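Side-chain contacts in mRNA-binding protein PUF3 (Saccharomyces cerevisiae, PDB 3K49), which binds the 3'-UTR of COX17 mRNA, promoting its deadenylation and decay, and localizes mRNAs for mitochondrial proteins near mitochondria for translation: residues E123-D126 against S127-I131; R66-A69 against I70-S73; N104-Q107 against L108-M112; E325-G328 against K329-V333. All coordinates share one frame; numbering follows the deposited sequence.

In the fold
Three of the four contacts open a helix of the all-helical Pumilio homology domain, the protein's RNA-binding part, and contact 3 spans a short helix from start to end. Contact 2 is in repeat 2, contact 3 in repeat 3; their centres are about 13 Å apart and they touch, Ile-70 CD1 3.9 Å from Leu-108 CD1. Contact 1 opens a later helix of repeat 3, its centre about 17 Å from that of contact 3. Contact 4, in repeat 8, lies across the chain's centre, about 65 Å from contact 2 between centres. The nearest atom of contact 3 is about 4 Å from the bound RNA, against about 7, 9 and 14 Å for contacts 2, 1 and 4.

Contact 1: residues E123-D126 against S127-I131; sequences EYID and SNQRI
Asp-126 and Gln-129 form a capping box at the start of helix 127-134, a helix of Pumilio repeat 3 that follows helix 114-124 after a two-residue link. Their side chains cross at about a right angle, with the carboxylate and amide planes turned 39° apart. Asp-126 CG sits between its own backbone N and carbonyl carbon (chi1 70°), which carries OD1 forward over the first turn; there it accepts from Gln-129 N at 2.8 Å, an N-H that also reaches Asp-126 O weakly. In return Gln-129 OE1 reaches Asp-126 N, a weak bond of 3.4 Å. A short acid and a longer amide suit these two places, since each must reach the other's backbone. Gln-129 OE1 also lies 3.1 Å from Asp-126 OD1, two acceptors that gain nothing from each other, while the amide's NE2 is turned to Asn-95 OD1, which fixes which end of the amide faces the box.

Next to the box, Ile-125 supplies the hydrophobic part. Its CD1 meets Gln-129 CB at 3.6 Å, and the residue is buried against Phe-86 of helix 79-88 and Val-98 of helix 91-101. Arg-130 and Ile-125 run antiparallel alongside each other, Arg-130 CG beside Ile-125 CG1 at 3.8 Å, so the aliphatic stem packs while the extended chain brings the guanidinium back along the turn. One face of this group has Ser-127 N above its centre, and Arg-130 NH2 ends 2.9 Å from Ile-125 O.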
ATOM      1  N   GLU A 123     -11.644  -1.501  13.658  1.00 40.62           N
ATOM      2  CA  GLU A 123     -12.422  -0.419  13.092  1.00 36.46           C
ATOM      3  C   GLU A 123     -13.645   0.006  13.920  1.00 39.58           C
ATOM      4  O   GLU A 123     -14.035   1.184  13.878  1.00 41.12           O
ATOM      5  CB  GLU A 123     -12.896  -0.822  11.693  1.00 30.13           C
ATOM      6  CG  GLU A 123     -11.934  -0.485  10.582  1.00 42.19           C
ATOM      7  CD  GLU A 123     -12.431  -0.985   9.244  1.00 53.27           C
ATOM      8  OE1 GLU A 123     -13.513  -1.588   9.234  1.00 54.81           O
ATOM      9  OE2 GLU A 123     -11.756  -0.782   8.205  1.00 64.81           O
ATOM     10  N   TYR A 124     -14.268  -0.930  14.645  1.00 36.74           N
ATOM     11  CA  TYR A 124     -15.575  -0.635  15.262  1.00 41.80           C
ATOM     12  C   TYR A 124     -15.655  -0.550  16.783  1.00 36.38           C
ATOM     13  O   TYR A 124     -16.592   0.032  17.299  1.00 47.38           O
ATOM     14  CB  TYR A 124     -16.668  -1.568  14.731  1.00 37.09           C
ATOM     15  CG  TYR A 124     -17.077  -1.240  13.321  1.00 39.03           C
ATOM     16  CD1 TYR A 124     -18.067  -0.297  13.070  1.00 30.42           C
ATOM     17  CD2 TYR A 124     -16.456  -1.854  12.237  1.00 35.90           C
ATOM     18  CE1 TYR A 124     -18.446   0.015  11.788  1.00 27.09           C
ATOM     19  CE2 TYR A 124     -16.829  -1.544  10.942  1.00 43.31           C
ATOM     20  CZ  TYR A 124     -17.830  -0.600  10.723  1.00 43.96           C
ATOM     21  OH  TYR A 124     -18.207  -0.273   9.435  1.00 54.37           O
ATOM     22  N   ILE A 125     -14.696  -1.121  17.502  1.00 42.95           N
ATOM     23  CA  ILE A 125     -14.768  -1.139  18.968  1.00 32.39           C
ATOM     24  C   ILE A 125     -14.186   0.135  19.585  1.00 40.31           C
ATOM     25  O   ILE A 125     -13.642   0.990  18.882  1.00 39.92           O
ATOM     26  CB  ILE A 125     -14.094  -2.393  19.538  1.00 29.63           C
ATOM     27  CG1 ILE A 125     -12.614  -2.417  19.180  1.00 35.38           C
ATOM     28  CG2 ILE A 125     -14.760  -3.620  18.969  1.00 37.82           C
ATOM     29  CD1 ILE A 125     -11.855  -3.601  19.732  1.00 37.78           C
ATOM     30  N   ASP A 126     -14.309   0.283  20.898  1.00 43.10           N
ATOM     31  CA  ASP A 126     -13.863   1.534  21.512  1.00 44.24           C
ATOM     32  C   ASP A 126     -12.349   1.548  21.698  1.00 51.49           C
ATOM     33  O   ASP A 126     -11.705   0.495  21.830  1.00 47.79           O
ATOM     34  CB  ASP A 126     -14.607   1.844  22.828  1.00 42.87           C
ATOM     35  CG  ASP A 126     -14.224   0.897  23.977  1.00 65.40           C
ATOM     36  OD1 ASP A 126     -13.114   0.316  23.962  1.00 63.56           O
ATOM     37  OD2 ASP A 126     -15.043   0.740  24.912  1.00 77.07           O
ATOM     38  N   SER A 127     -11.796   2.753  21.726  1.00 49.27           N
ATOM     39  CA  SER A 127     -10.359   2.948  21.647  1.00 49.51           C
ATOM     40  C   SER A 127      -9.619   2.086  22.662  1.00 52.02           C
ATOM     41  O   SER A 127      -8.556   1.548  22.364  1.00 46.68           O
ATOM     42  CB  SER A 127     -10.001   4.433  21.805  1.00 46.43           C
ATOM     43  OG  SER A 127     -10.066   4.830  23.161  1.00 63.25           O
ATOM     44  N   ASN A 128     -10.194   1.933  23.851  1.00 54.42           N
ATOM     45  CA  ASN A 128      -9.558   1.154  24.912  1.00 47.39           C
ATOM     46  C   ASN A 128      -9.527  -0.331  24.623  1.00 52.63           C
ATOM     47  O   ASN A 128      -8.584  -1.024  25.001  1.00 59.44           O
ATOM     48  CB  ASN A 128     -10.258   1.394  26.248  1.00 60.29           C
ATOM     49  CG  ASN A 128     -10.157   2.834  26.700  1.00 77.83           C
ATOM     50  OD1 ASN A 128      -9.130   3.492  26.501  1.00 69.84           O
ATOM     51  ND2 ASN A 128     -11.230   3.340  27.302  1.00 80.83           N
ATOM     52  N   GLN A 129     -10.568  -0.827  23.969  1.00 53.30           N
ATOM     53  CA  GLN A 129     -10.618  -2.234  23.619  1.00 44.74           C
ATOM     54  C   GLN A 129      -9.620  -2.540  22.511  1.00 47.14           C
ATOM     55  O   GLN A 129      -9.069  -3.638  22.470  1.00 46.79           O
ATOM     56  CB  GLN A 129     -12.031  -2.654  23.207  1.00 49.13           C
ATOM     57  CG  GLN A 129     -12.946  -2.900  24.378  1.00 48.11           C
ATOM     58  CD  GLN A 129     -14.406  -2.941  23.990  1.00 54.11           C
ATOM     59  OE1 GLN A 129     -14.871  -2.158  23.153  1.00 49.44           O
ATOM     60  NE2 GLN A 129     -15.147  -3.848  24.614  1.00 59.05           N
ATOM     61  N   ARG A 130      -9.384  -1.579  21.619  1.00 38.56           N
ATOM     62  CA  ARG A 130      -8.396  -1.764  20.562  1.00 40.94           C
ATOM     63  C   ARG A 130      -7.020  -2.064  21.138  1.00 44.80           C
ATOM     64  O   ARG A 130      -6.400  -3.091  20.826  1.00 44.07           O
ATOM     65  CB  ARG A 130      -8.304  -0.528  19.683  1.00 40.34           C
ATOM     66  CG  ARG A 130      -9.425  -0.370  18.721  1.00 43.18           C
ATOM     67  CD  ARG A 130      -9.346   1.002  18.089  1.00 42.73           C
ATOM     68  NE  ARG A 130     -10.669   1.419  17.656  1.00 48.58           N
ATOM     69  CZ  ARG A 130     -11.049   2.682  17.549  1.00 51.32           C
ATOM     70  NH1 ARG A 130     -10.194   3.654  17.844  1.00 64.24           N
ATOM     71  NH2 ARG A 130     -12.288   2.968  17.164  1.00 55.45           N
ATOM     72  N   ILE A 131      -6.550  -1.168  21.995  1.00 47.42           N
ATOM     73  CA  ILE A 131      -5.208  -1.279  22.550  1.00 54.24           C
ATOM     74  C   ILE A 131      -5.118  -2.522  23.445  1.00 48.53           C
ATOM     75  O   ILE A 131      -4.119  -3.250  23.448  1.00 55.78           O
ATOM     76  CB  ILE A 131      -4.778   0.030  23.282  1.00 46.46           C
ATOM     77  CG1 ILE A 131      -3.381  -0.136  23.882  1.00 53.94           C
ATOM     78  CG2 ILE A 131      -5.792   0.423  24.342  1.00 46.78           C
ATOM     79  CD1 ILE A 131      -2.318  -0.528  22.849  1.00 50.41           C
TER

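Contact 2: residues R66-A69 against I70-S73; sequences RDDA and IELS
Asp-68 and Glu-71, three residues apart, meet in a local contact at the N-terminal end of helix 69-74, where Pumilio repeat 2 turns out of the loop after helix 55-65. Asp-68 holds the N-cap position, yet its side chain makes no capping bond. Instead the side chains of Asp-68 and Glu-71 run alongside each other, Asp-68 OD2 3.7 Å from Glu-71 OE1, with carboxylate planes 32° apart. This like-charge pair is probably eased by Lys-38, which forms a salt bridge with Glu-71 OE2.

A water bridges the backbone and so probably does part of the capping: it donates to Asp-67 O at 2.6 Å and accepts from Ile-70 N at 3.2 Å. The buried side of the turn is mostly apolar. Ala-69, small enough for a buried place, packs on Leu-97 and Gln-100 of helix 91-101, while Leu-72 reaches Leu-34, Cys-37 and Ile-82 and its N donates almost straight to Asp-68 O at 3.0 Å.

Ser-73 is also buried, and its hydroxyl needs a partner close by. With OG beside the backbone N (chi1 -70°), it turns back along the helix, and Ala-69 O takes two bonds: Ser-73 N at 2.7 Å and Ser-73 OG at 2.9 Å, the hydroxyl arriving from 45° above the carbonyl plane.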
ATOM      1  N   ARG A  66     -23.504 -17.034  19.607  1.00 41.12           N
ATOM      2  CA  ARG A  66     -22.417 -16.343  20.298  1.00 39.61           C
ATOM      3  C   ARG A  66     -21.373 -17.312  20.829  1.00 59.42           C
ATOM      4  O   ARG A  66     -20.169 -17.042  20.769  1.00 63.37           O
ATOM      5  CB  ARG A  66     -22.940 -15.469  21.435  1.00 51.59           C
ATOM      6  CG  ARG A  66     -23.541 -16.256  22.563  1.00 54.75           C
ATOM      7  CD  ARG A  66     -24.150 -15.337  23.586  1.00 61.51           C
ATOM      8  NE  ARG A  66     -23.179 -14.895  24.581  1.00 69.30           N
ATOM      9  CZ  ARG A  66     -23.453 -14.006  25.532  1.00 79.99           C
ATOM     10  NH1 ARG A  66     -24.662 -13.465  25.602  1.00 79.96           N
ATOM     11  NH2 ARG A  66     -22.526 -13.653  26.411  1.00 69.71           N
ATOM     12  N   ASP A  67     -21.826 -18.445  21.348  1.00 55.79           N
ATOM     13  CA  ASP A  67     -20.897 -19.416  21.902  1.00 56.84           C
ATOM     14  C   ASP A  67     -19.971 -20.014  20.837  1.00 62.64           C
ATOM     15  O   ASP A  67     -18.914 -20.559  21.155  1.00 60.07           O
ATOM     16  CB  ASP A  67     -21.651 -20.503  22.663  1.00 61.07           C
ATOM     17  CG  ASP A  67     -22.112 -20.033  24.023  1.00 72.43           C
ATOM     18  OD1 ASP A  67     -22.846 -20.787  24.704  1.00 84.41           O
ATOM     19  OD2 ASP A  67     -21.731 -18.904  24.404  1.00 68.74           O
ATOM     20  N   ASP A  68     -20.365 -19.897  19.574  1.00 55.44           N
ATOM     21  CA  ASP A  68     -19.569 -20.413  18.474  1.00 43.59           C
ATOM     22  C   ASP A  68     -18.961 -19.285  17.656  1.00 44.03           C
ATOM     23  O   ASP A  68     -18.676 -19.469  16.481  1.00 50.89           O
ATOM     24  CB  ASP A  68     -20.424 -21.301  17.574  1.00 47.54           C
ATOM     25  CG  ASP A  68     -21.035 -22.468  18.324  1.00 79.92           C
ATOM     26  OD1 ASP A  68     -21.267 -22.332  19.545  1.00 89.72           O
ATOM     27  OD2 ASP A  68     -21.285 -23.521  17.698  1.00 90.37           O
ATOM     28  N   ALA A  69     -18.764 -18.127  18.281  1.00 44.54           N
ATOM     29  CA  ALA A  69     -18.195 -16.964  17.604  1.00 40.08           C
ATOM     30  C   ALA A  69     -16.760 -17.209  17.108  1.00 48.83           C
ATOM     31  O   ALA A  69     -16.448 -16.918  15.953  1.00 46.92           O
ATOM     32  CB  ALA A  69     -18.250 -15.760  18.513  1.00 38.97           C
ATOM     33  N   ILE A  70     -15.900 -17.751  17.971  1.00 50.41           N
ATOM     34  CA  ILE A  70     -14.525 -18.083  17.585  1.00 42.21           C
ATOM     35  C   ILE A  70     -14.510 -18.987  16.355  1.00 45.65           C
ATOM     36  O   ILE A  70     -13.823 -18.705  15.375  1.00 48.80           O
ATOM     37  CB  ILE A  70     -13.775 -18.812  18.707  1.00 40.08           C
ATOM     38  CG1 ILE A  70     -13.329 -17.830  19.785  1.00 43.92           C
ATOM     39  CG2 ILE A  70     -12.575 -19.565  18.136  1.00 34.24           C
ATOM     40  CD1 ILE A  70     -12.579 -16.632  19.231  1.00 51.56           C
ATOM     41  N   GLU A  71     -15.281 -20.069  16.404  1.00 41.62           N
ATOM     42  CA  GLU A  71     -15.361 -20.996  15.276  1.00 43.64           C
ATOM     43  C   GLU A  71     -15.840 -20.333  13.981  1.00 48.53           C
ATOM     44  O   GLU A  71     -15.238 -20.504  12.918  1.00 48.76           O
ATOM     45  CB  GLU A  71     -16.255 -22.188  15.619  1.00 49.56           C
ATOM     46  CG  GLU A  71     -16.411 -23.170  14.476  1.00 64.79           C
ATOM     47  CD  GLU A  71     -17.462 -24.230  14.746  1.00 80.50           C
ATOM     48  OE1 GLU A  71     -18.303 -24.033  15.654  1.00 77.94           O
ATOM     49  OE2 GLU A  71     -17.444 -25.264  14.042  1.00 86.73           O
ATOM     50  N   LEU A  72     -16.921 -19.567  14.071  1.00 46.43           N
ATOM     51  CA  LEU A  72     -17.389 -18.801  12.923  1.00 41.73           C
ATOM     52  C   LEU A  72     -16.329 -17.830  12.426  1.00 34.68           C
ATOM     53  O   LEU A  72     -16.168 -17.626  11.212  1.00 34.15           O
ATOM     54  CB  LEU A  72     -18.690 -18.061  13.248  1.00 37.30           C
ATOM     55  CG  LEU A  72     -19.861 -19.014  13.513  1.00 46.19           C
ATOM     56  CD1 LEU A  72     -21.153 -18.247  13.730  1.00 47.14           C
ATOM     57  CD2 LEU A  72     -19.986 -20.044  12.368  1.00 36.10           C
ATOM     58  N   SER A  73     -15.603 -17.224  13.359  1.00 31.38           N
ATOM     59  CA  SER A  73     -14.567 -16.269  12.970  1.00 43.04           C
ATOM     60  C   SER A  73     -13.545 -16.942  12.066  1.00 44.31           C
ATOM     61  O   SER A  73     -12.971 -16.293  11.190  1.00 52.09           O
ATOM     62  CB  SER A  73     -13.871 -15.661  14.188  1.00 37.78           C
ATOM     63  OG  SER A  73     -14.753 -14.793  14.869  1.00 33.66           O
TER
HETATM   64  O   HOH W   1     -16.944 -18.852  20.833  1.00 54.36           O

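Contact 3: residues N104-Q107 against L108-M112; sequences NMKQ and LSLQM
Leu-108 N donates to Asn-104 O at 3.0 Å, almost straight, and Ser-109 N follows to Met-105 O, but the regular pattern then frays: Leu-110 N divides weakly between Lys-106 O and Gln-107 O as the short helix 105-110 ends.

In Ser-109 a chi1 of -67° places OG anti to the carbonyl carbon, over the preceding turn, where it donates to Met-105 O at 2.9 Å. It comes from 46° above the carbonyl plane, whereas the backbone N-H meets the same oxygen nearly head-on, so two donors grip one buried acceptor. The Met-105 chain bends at chi2 and chi3 and brings Met-105 CE to 3.6 Å from Ser-109 OG; a flexible thioether suits this corner, which Ile-118 and Leu-137 also line. Replacing Ser-109 by an alanine would probably leave Met-105 O with the amide N-H alone and take from CE one of its neighbours.

In this helix of Pumilio repeat 3, Leu-108 turns to Ala-114 and Ile-118 of helix 114-124, with CD1 4.0 Å from Asn-104 CB. Lys-106 and Leu-110 run parallel along the helix face, Lys-106 CG 3.9 Å from Leu-110 CD1; the long methylene chain packs there while NZ goes on to Ser-140 OG. Gln-111, at the frayed end, brings CG to 3.3 Å from Gln-107 O.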
ATOM      1  N   ASN A 104      -6.736 -14.528  22.899  1.00 47.01           N
ATOM      2  CA  ASN A 104      -6.714 -15.254  21.631  1.00 35.51           C
ATOM      3  C   ASN A 104      -6.294 -14.409  20.456  1.00 37.75           C
ATOM      4  O   ASN A 104      -6.361 -14.869  19.319  1.00 39.31           O
ATOM      5  CB  ASN A 104      -8.084 -15.860  21.328  1.00 46.94           C
ATOM      6  CG  ASN A 104      -8.607 -16.703  22.466  1.00 54.22           C
ATOM      7  OD1 ASN A 104      -8.027 -17.736  22.795  1.00 58.10           O
ATOM      8  ND2 ASN A 104      -9.708 -16.263  23.082  1.00 50.48           N
ATOM      9  N   MET A 105      -5.861 -13.181  20.724  1.00 35.52           N
ATOM     10  CA  MET A 105      -5.464 -12.278  19.651  1.00 42.34           C
ATOM     11  C   MET A 105      -4.505 -12.902  18.664  1.00 48.28           C
ATOM     12  O   MET A 105      -4.771 -12.885  17.466  1.00 49.04           O
ATOM     13  CB  MET A 105      -4.862 -10.977  20.188  1.00 45.33           C
ATOM     14  CG  MET A 105      -5.819  -9.808  20.140  1.00 67.06           C
ATOM     15  SD  MET A 105      -6.403  -9.456  18.467  1.00 75.26           S
ATOM     16  CE  MET A 105      -5.116  -8.365  17.854  1.00 65.98           C
ATOM     17  N   LYS A 106      -3.389 -13.436  19.168  1.00 47.71           N
ATOM     18  CA  LYS A 106      -2.318 -13.934  18.308  1.00 50.36           C
ATOM     19  C   LYS A 106      -2.836 -15.016  17.379  1.00 43.12           C
ATOM     20  O   LYS A 106      -2.652 -14.957  16.160  1.00 44.21           O
ATOM     21  CB  LYS A 106      -1.146 -14.455  19.144  1.00 52.35           C
ATOM     22  CG  LYS A 106       0.140 -14.634  18.356  1.00 54.19           C
ATOM     23  CD  LYS A 106       1.348 -14.702  19.275  1.00 54.37           C
ATOM     24  CE  LYS A 106       2.528 -15.333  18.566  1.00 52.21           C
ATOM     25  NZ  LYS A 106       3.754 -15.337  19.412  1.00 65.01           N
ATOM     26  N   GLN A 107      -3.513 -15.993  17.963  1.00 37.44           N
ATOM     27  CA  GLN A 107      -4.025 -17.109  17.195  1.00 40.53           C
ATOM     28  C   GLN A 107      -4.991 -16.646  16.108  1.00 45.41           C
ATOM     29  O   GLN A 107      -4.849 -17.027  14.943  1.00 39.03           O
ATOM     30  CB  GLN A 107      -4.695 -18.099  18.131  1.00 40.76           C
ATOM     31  CG  GLN A 107      -5.321 -19.279  17.432  1.00 55.98           C
ATOM     32  CD  GLN A 107      -5.699 -20.371  18.411  1.00 63.94           C
ATOM     33  OE1 GLN A 107      -6.028 -20.098  19.569  1.00 64.78           O
ATOM     34  NE2 GLN A 107      -5.638 -21.615  17.959  1.00 68.05           N
ATOM     35  N   LEU A 108      -5.966 -15.818  16.484  1.00 38.79           N
ATOM     36  CA  LEU A 108      -6.925 -15.296  15.518  1.00 36.73           C
ATOM     37  C   LEU A 108      -6.212 -14.480  14.443  1.00 35.44           C
ATOM     38  O   LEU A 108      -6.519 -14.571  13.255  1.00 43.87           O
ATOM     39  CB  LEU A 108      -7.981 -14.439  16.217  1.00 38.97           C
ATOM     40  CG  LEU A 108      -8.784 -15.209  17.254  1.00 43.22           C
ATOM     41  CD1 LEU A 108      -9.676 -14.266  18.022  1.00 41.31           C
ATOM     42  CD2 LEU A 108      -9.567 -16.302  16.560  1.00 30.88           C
ATOM     43  N   SER A 109      -5.235 -13.698  14.855  1.00 30.95           N
ATOM     44  CA  SER A 109      -4.585 -12.805  13.912  1.00 44.51           C
ATOM     45  C   SER A 109      -3.800 -13.583  12.863  1.00 40.68           C
ATOM     46  O   SER A 109      -3.588 -13.096  11.759  1.00 45.56           O
ATOM     47  CB  SER A 109      -3.696 -11.801  14.639  1.00 42.66           C
ATOM     48  OG  SER A 109      -4.493 -10.921  15.412  1.00 37.95           O
ATOM     49  N   LEU A 110      -3.395 -14.801  13.200  1.00 38.16           N
ATOM     50  CA  LEU A 110      -2.650 -15.630  12.256  1.00 47.68           C
ATOM     51  C   LEU A 110      -3.542 -16.502  11.329  1.00 37.58           C
ATOM     52  O   LEU A 110      -3.090 -17.013  10.290  1.00 32.06           O
ATOM     53  CB  LEU A 110      -1.576 -16.453  12.995  1.00 45.62           C
ATOM     54  CG  LEU A 110      -0.506 -15.646  13.763  1.00 48.83           C
ATOM     55  CD1 LEU A 110       0.191 -16.467  14.861  1.00 33.27           C
ATOM     56  CD2 LEU A 110       0.506 -15.038  12.805  1.00 36.81           C
ATOM     57  N   GLN A 111      -4.816 -16.633  11.679  1.00 33.24           N
ATOM     58  CA  GLN A 111      -5.739 -17.426  10.865  1.00 34.45           C
ATOM     59  C   GLN A 111      -6.213 -16.647   9.644  1.00 33.91           C
ATOM     60  O   GLN A 111      -6.413 -15.427   9.703  1.00 39.19           O
ATOM     61  CB  GLN A 111      -6.931 -17.887  11.701  1.00 43.70           C
ATOM     62  CG  GLN A 111      -6.578 -18.897  12.784  1.00 50.22           C
ATOM     63  CD  GLN A 111      -7.842 -19.316  13.659  1.00 68.30           C
ATOM     64  OE1 GLN A 111      -8.144 -18.616  14.551  1.00 78.22           O
ATOM     65  NE2 GLN A 111      -8.486 -20.414  13.355  1.00 79.23           N
ATOM     66  N   MET A 112      -6.380 -17.351   8.532  1.00 30.77           N
ATOM     67  CA  MET A 112      -6.720 -16.725   7.254  1.00 31.39           C
ATOM     68  C   MET A 112      -8.058 -15.965   7.298  1.00 38.66           C
ATOM     69  O   MET A 112      -8.218 -14.903   6.690  1.00 45.00           O
ATOM     70  CB  MET A 112      -6.759 -17.797   6.170  1.00 40.39           C
ATOM     71  CG  MET A 112      -7.113 -17.303   4.777  1.00 48.32           C
ATOM     72  SD  MET A 112      -7.335 -18.690   3.639  1.00 75.17           S
ATOM     73  CE  MET A 112      -7.692 -17.826   2.110  1.00 69.84           C
TER

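Contact 4: residues E325-G328 against K329-V333; sequences EGEG and KKLIV
The peptide carbonyl of Gly-326 is met above one face, Lys-330 N sitting 52° out of its plane and 3.2 Å from Gly-326 O, whereas Glu-325 O receives Lys-329 N nearly head-on at 2.7 Å. These bonds build the first turn of helix 326-345, the long helix that begins in Pumilio repeat 8, with Glu-325 at the N-cap position. The carboxylate of Glu-327 is the flat side-chain group that touches across the turn, and it does so through a single oxygen: OE2 lies 3.9 Å from Leu-331 CD2, the two chains crossing obliquely. A bend at chi2 (46°) turns the carboxylate along the helix toward that methyl.

Acids early in a helix suit its partly positive N-terminal end, and lysines follow at Lys-329 and Lys-330. Glu-327 OE1 and Lys-330 NZ are 5.3 Å apart, a mild attraction at most and not a salt bridge. Both lysines extend their chains away from the turn; within it mainly CB comes close, Lys-329 CB 2.9 Å from Glu-325 O.

Leu-331 belongs on the side where its branched end packs on Pro-289 and on Lys-292 of helix 292-296. Cutting Leu-331 back to an alanine is likely to open a gap beside Pro-289 and Lys-292 and to take from Glu-327 OE2 its methyl neighbour. Gly-328 has no side chain of its own; Gly-328 O is approached by Ile-332 CG1 at 3.5 Å and bonded by Ile-332 N at 3.0 Å.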
ATOM      1  N   GLU A 325      10.381  22.961 -17.357  1.00100.59           N
ATOM      2  CA  GLU A 325      10.252  24.410 -17.470  1.00111.63           C
ATOM      3  C   GLU A 325      10.698  24.893 -18.854  1.00112.24           C
ATOM      4  O   GLU A 325      11.466  24.219 -19.539  1.00108.75           O
ATOM      5  CB  GLU A 325      11.087  25.081 -16.378  1.00114.43           C
ATOM      6  CG  GLU A 325      11.505  26.505 -16.675  1.00112.20           C
ATOM      7  CD  GLU A 325      12.809  26.859 -15.998  1.00122.87           C
ATOM      8  OE1 GLU A 325      13.430  25.944 -15.411  1.00112.13           O
ATOM      9  OE2 GLU A 325      13.214  28.042 -16.058  1.00122.31           O
ATOM     10  N   GLY A 326      10.222  26.072 -19.246  1.00112.75           N
ATOM     11  CA  GLY A 326      10.417  26.600 -20.586  1.00112.31           C
ATOM     12  C   GLY A 326      11.788  26.464 -21.227  1.00102.88           C
ATOM     13  O   GLY A 326      11.894  26.160 -22.419  1.00 96.53           O
ATOM     14  N   GLU A 327      12.841  26.694 -20.454  1.00103.67           N
ATOM     15  CA  GLU A 327      14.183  26.722 -21.027  1.00106.67           C
ATOM     16  C   GLU A 327      14.786  25.328 -21.236  1.00111.57           C
ATOM     17  O   GLU A 327      15.514  25.097 -22.205  1.00110.76           O
ATOM     18  CB  GLU A 327      15.118  27.603 -20.195  1.00109.20           C
ATOM     19  CG  GLU A 327      16.474  27.814 -20.852  1.00114.35           C
ATOM     20  CD  GLU A 327      16.354  28.161 -22.329  1.00118.49           C
ATOM     21  OE1 GLU A 327      16.016  29.325 -22.647  1.00120.98           O
ATOM     22  OE2 GLU A 327      16.601  27.267 -23.169  1.00110.30           O
ATOM     23  N   GLY A 328      14.483  24.406 -20.329  1.00103.35           N
ATOM     24  CA  GLY A 328      14.928  23.031 -20.477  1.00 92.28           C
ATOM     25  C   GLY A 328      13.982  22.256 -21.374  1.00 88.86           C
ATOM     26  O   GLY A 328      14.407  21.581 -22.310  1.00 78.55           O
ATOM     27  N   LYS A 329      12.691  22.367 -21.073  1.00 94.48           N
ATOM     28  CA  LYS A 329      11.632  21.786 -21.892  1.00 91.54           C
ATOM     29  C   LYS A 329      11.905  22.045 -23.365  1.00 92.11           C
ATOM     30  O   LYS A 329      11.710  21.170 -24.209  1.00 85.05           O
ATOM     31  CB  LYS A 329      10.278  22.392 -21.503  1.00 91.98           C
ATOM     32  CG  LYS A 329       9.060  21.627 -22.010  1.00 94.58           C
ATOM     33  CD  LYS A 329       7.772  22.175 -21.404  1.00 88.61           C
ATOM     34  CE  LYS A 329       6.563  21.341 -21.808  1.00 88.99           C
ATOM     35  NZ  LYS A 329       5.290  21.832 -21.198  1.00 91.29           N
ATOM     36  N   LYS A 330      12.360  23.259 -23.660  1.00 95.57           N
ATOM     37  CA  LYS A 330      12.687  23.664 -25.019  1.00 96.52           C
ATOM     38  C   LYS A 330      13.647  22.668 -25.667  1.00 92.38           C
ATOM     39  O   LYS A 330      13.371  22.124 -26.742  1.00 84.82           O
ATOM     40  CB  LYS A 330      13.307  25.065 -25.004  1.00102.80           C
ATOM     41  CG  LYS A 330      13.347  25.763 -26.358  1.00108.31           C
ATOM     42  CD  LYS A 330      13.653  27.254 -26.205  1.00110.19           C
ATOM     43  CE  LYS A 330      13.434  28.019 -27.507  1.00109.29           C
ATOM     44  NZ  LYS A 330      13.478  29.500 -27.316  1.00101.11           N
ATOM     45  N   LEU A 331      14.768  22.423 -24.994  1.00 88.96           N
ATOM     46  CA  LEU A 331      15.827  21.573 -25.532  1.00 90.95           C
ATOM     47  C   LEU A 331      15.416  20.104 -25.611  1.00 89.04           C
ATOM     48  O   LEU A 331      15.845  19.376 -26.507  1.00 85.35           O
ATOM     49  CB  LEU A 331      17.097  21.714 -24.690  1.00 92.99           C
ATOM     50  CG  LEU A 331      17.386  23.125 -24.168  1.00100.74           C
ATOM     51  CD1 LEU A 331      18.693  23.154 -23.382  1.00 96.57           C
ATOM     52  CD2 LEU A 331      17.411  24.144 -25.301  1.00 98.74           C
ATOM     53  N   ILE A 332      14.580  19.674 -24.673  1.00 86.82           N
ATOM     54  CA  ILE A 332      14.166  18.280 -24.605  1.00 80.72           C
ATOM     55  C   ILE A 332      13.287  17.906 -25.793  1.00 81.90           C
ATOM     56  O   ILE A 332      13.445  16.838 -26.393  1.00 76.66           O
ATOM     57  CB  ILE A 332      13.435  17.979 -23.275  1.00 83.12           C
ATOM     58  CG1 ILE A 332      14.420  18.082 -22.106  1.00 75.62           C
ATOM     59  CG2 ILE A 332      12.775  16.602 -23.318  1.00 72.94           C
ATOM     60  CD1 ILE A 332      13.798  17.913 -20.747  1.00 82.80           C
ATOM     61  N   VAL A 333      12.362  18.795 -26.132  1.00 78.75           N
ATOM     62  CA  VAL A 333      11.411  18.530 -27.202  1.00 84.71           C
ATOM     63  C   VAL A 333      12.123  18.368 -28.534  1.00 84.46           C
ATOM     64  O   VAL A 333      11.941  17.376 -29.243  1.00 89.08           O
ATOM     65  CB  VAL A 333      10.381  19.666 -27.336  1.00 88.22           C
ATOM     66  CG1 VAL A 333       9.478  19.425 -28.536  1.00 85.26           C
ATOM     67  CG2 VAL A 333       9.564  19.796 -26.060  1.00 82.44           C
TER